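Local coordinates for protein ribonucleoside triphosphate reductase (Lactobacillus leichmannii, PDB 1L1L) that reduces ribonucleoside triphosphates to the 2'-deoxy forms with a vitamin B12 cofactor, working as an allosterically regulated monomer, at residues 46-51 against 87-92. Sequence-based numbering, arbitrary orientation.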
loop_
_atom_site.group_PDB
_atom_site.type_symbol
_atom_site.label_atom_id
_atom_site.label_comp_id
_atom_site.label_asym_id
_atom_site.label_seq_id
_atom_site.Cartn_x
_atom_site.Cartn_y
_atom_site.Cartn_z
ATOM N N GLU A 46 19.795 10.049 8.807
ATOM C CA GLU A 46 20.496 8.768 8.755
ATOM C C GLU A 46 21.245 8.497 7.453
ATOM O O GLU A 46 20.979 9.111 6.411
ATOM C CB GLU A 46 19.502 7.622 8.949
ATOM C CG GLU A 46 18.862 7.502 10.322
ATOM C CD GLU A 46 17.829 6.391 10.341
ATOM O OE1 GLU A 46 17.479 5.893 11.431
ATOM O OE2 GLU A 46 17.360 6.021 9.244
ATOM N N ASN A 47 22.194 7.565 7.529
ATOM C CA ASN A 47 22.951 7.119 6.363
ATOM C C ASN A 47 22.364 5.731 6.119
ATOM O O ASN A 47 21.737 5.171 7.017
ATOM C CB ASN A 47 24.451 7.033 6.677
ATOM C CG ASN A 47 25.065 8.397 6.950
ATOM O OD1 ASN A 47 24.893 9.339 6.168
ATOM N ND2 ASN A 47 25.786 8.511 8.058
ATOM N N TRP A 48 22.549 5.179 4.926
ATOM C CA TRP A 48 21.981 3.874 4.592
ATOM C C TRP A 48 22.295 2.790 5.631
ATOM O O TRP A 48 21.393 2.175 6.209
ATOM C CB TRP A 48 22.477 3.441 3.210
ATOM C CG TRP A 48 21.916 2.139 2.704
ATOM C CD1 TRP A 48 22.607 1.162 2.045
ATOM C CD2 TRP A 48 20.555 1.694 2.763
ATOM N NE1 TRP A 48 21.767 0.140 1.692
ATOM C CE2 TRP A 48 20.501 0.438 2.117
ATOM C CE3 TRP A 48 19.374 2.236 3.290
ATOM C CZ2 TRP A 48 19.312 -0.289 1.984
ATOM C CZ3 TRP A 48 18.190 1.513 3.157
ATOM C CH2 TRP A 48 18.170 0.263 2.509
ATOM N N ASP A 49 23.580 2.568 5.879
ATOM C CA ASP A 49 23.987 1.546 6.840
ATOM C C ASP A 49 23.231 1.663 8.166
ATOM O O ASP A 49 22.858 0.649 8.755
ATOM C CB ASP A 49 25.503 1.637 7.081
ATOM C CG ASP A 49 25.881 2.839 7.904
ATOM O OD1 ASP A 49 25.771 2.761 9.143
ATOM O OD2 ASP A 49 26.275 3.870 7.316
ATOM N N GLU A 50 22.986 2.891 8.625
ATOM C CA GLU A 50 22.284 3.116 9.891
ATOM C C GLU A 50 20.810 2.752 9.830
ATOM O O GLU A 50 20.246 2.219 10.788
ATOM C CB GLU A 50 22.390 4.572 10.321
ATOM C CG GLU A 50 23.798 5.092 10.521
ATOM C CD GLU A 50 23.795 6.572 10.821
ATOM O OE1 GLU A 50 23.366 7.344 9.938
ATOM O OE2 GLU A 50 24.201 6.962 11.938
ATOM N N THR A 51 20.169 3.084 8.715
ATOM C CA THR A 51 18.761 2.757 8.575
ATOM C C THR A 51 18.583 1.249 8.604
ATOM O O THR A 51 17.765 0.733 9.355
ATOM C CB THR A 51 18.186 3.303 7.247
ATOM O OG1 THR A 51 18.247 4.734 7.259
ATOM C CG2 THR A 51 16.751 2.851 7.066
ATOM N N LYS A 87 23.190 -7.962 5.711
ATOM C CA LYS A 87 23.991 -8.021 4.495
ATOM C C LYS A 87 23.128 -8.059 3.232
ATOM O O LYS A 87 23.488 -7.481 2.204
ATOM C CB LYS A 87 24.918 -9.244 4.529
ATOM C CG LYS A 87 25.784 -9.391 3.295
ATOM C CD LYS A 87 26.780 -10.556 3.428
ATOM C CE LYS A 87 27.557 -10.766 2.129
ATOM N NZ LYS A 87 28.551 -11.888 2.197
ATOM N N LEU A 88 22.000 -8.754 3.317
ATOM C CA LEU A 88 21.073 -8.886 2.200
ATOM C C LEU A 88 20.394 -7.564 1.839
ATOM O O LEU A 88 20.381 -7.158 0.673
ATOM C CB LEU A 88 19.995 -9.916 2.543
ATOM C CG LEU A 88 18.878 -10.090 1.515
ATOM C CD1 LEU A 88 19.443 -10.571 0.187
ATOM C CD2 LEU A 88 17.855 -11.079 2.058
ATOM N N ILE A 89 19.840 -6.911 2.851
ATOM C CA ILE A 89 19.135 -5.645 2.671
ATOM C C ILE A 89 20.086 -4.507 2.338
ATOM O O ILE A 89 19.808 -3.708 1.451
ATOM C CB ILE A 89 18.324 -5.286 3.932
ATOM C CG1 ILE A 89 17.292 -6.391 4.203
ATOM C CG2 ILE A 89 17.615 -3.937 3.741
ATOM C CD1 ILE A 89 16.604 -6.267 5.537
ATOM N N TYR A 90 21.212 -4.433 3.044
ATOM C CA TYR A 90 22.195 -3.377 2.788
ATOM C C TYR A 90 22.591 -3.374 1.327
ATOM O O TYR A 90 22.816 -2.311 0.738
ATOM C CB TYR A 90 23.459 -3.593 3.638
ATOM C CG TYR A 90 24.522 -2.525 3.468
ATOM C CD1 TYR A 90 24.377 -1.264 4.048
ATOM C CD2 TYR A 90 25.668 -2.769 2.707
ATOM C CE1 TYR A 90 25.350 -0.269 3.873
ATOM C CE2 TYR A 90 26.642 -1.783 2.523
ATOM C CZ TYR A 90 26.475 -0.543 3.105
ATOM O OH TYR A 90 27.427 0.432 2.898
ATOM N N GLY A 91 22.705 -4.571 0.756
ATOM C CA GLY A 91 23.088 -4.716 -0.634
ATOM C C GLY A 91 21.939 -4.487 -1.598
ATOM O O GLY A 91 22.134 -4.465 -2.815
ATOM N N LEU A 92 20.737 -4.339 -1.049
ATOM C CA LEU A 92 19.537 -4.093 -1.849
ATOM C C LEU A 92 19.089 -5.270 -2.707
ATOM O O LEU A 92 18.369 -5.092 -3.693
ATOM C CB LEU A 92 19.736 -2.848 -2.721
ATOM C CG LEU A 92 19.752 -1.540 -1.920
ATOM C CD1 LEU A 92 20.105 -0.370 -2.831
ATOM C CD2 LEU A 92 18.378 -1.318 -1.267
#
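Trp48, in the first turn of helix 48-60, reaches the C-terminal end of helix 72-90 and makes one hydrogen bond there. Its NE1 donates to the backbone O of Tyr90 at 2.8 Å. The N-H...O angle is 163°, so the bond is fairly straight. The oxygen lies close to the indole plane. The backbone O of Ile89 also sits at the indole edge, 3.5 Å from CZ2 of Trp48. Ile89 O accepts the backbone N-H of Leu92. Leu92 is the first residue to depart from helical phi/psi; its phi is positive, and the turn is a Schellman motif. CG of Trp48 is anti to its backbone N (chi1 -177°), which extends the indole across to the other helix.

Aromatic contacts come next. The five-membered ring of Trp48 and the ring of Tyr90 lie roughly parallel, offset so that they scarcely overlap. CD1 of Trp48 meets CE1 of Tyr90 at 3.6 Å. Asp49 adds its CB, 3.7 Å from the same CE1 of Tyr90.

Apolar packing involves the six-membered ring of the indole. CD2 of Leu92 approaches CZ2 of Trp48 obliquely at 3.5 Å.

Trp48 also meets Trp23 and, edge-to-face, Tyr31. Tyr90 packs on Val15 and Lys16 of helix 9-18. Asp49 O hydrogen-bonds to Tyr86 OH, a further tie between the two helices.

The contact joins two helices within the ribonucleotide reductase alpha family region. Carbonyls of a last helical turn lack the usual i+4 amide partners, and the indole N-H serves one of them. A buried polar pair is thereby satisfied within an otherwise largely apolar interface. The bond, with the packing on both rings of the indole, probably limits its rotation.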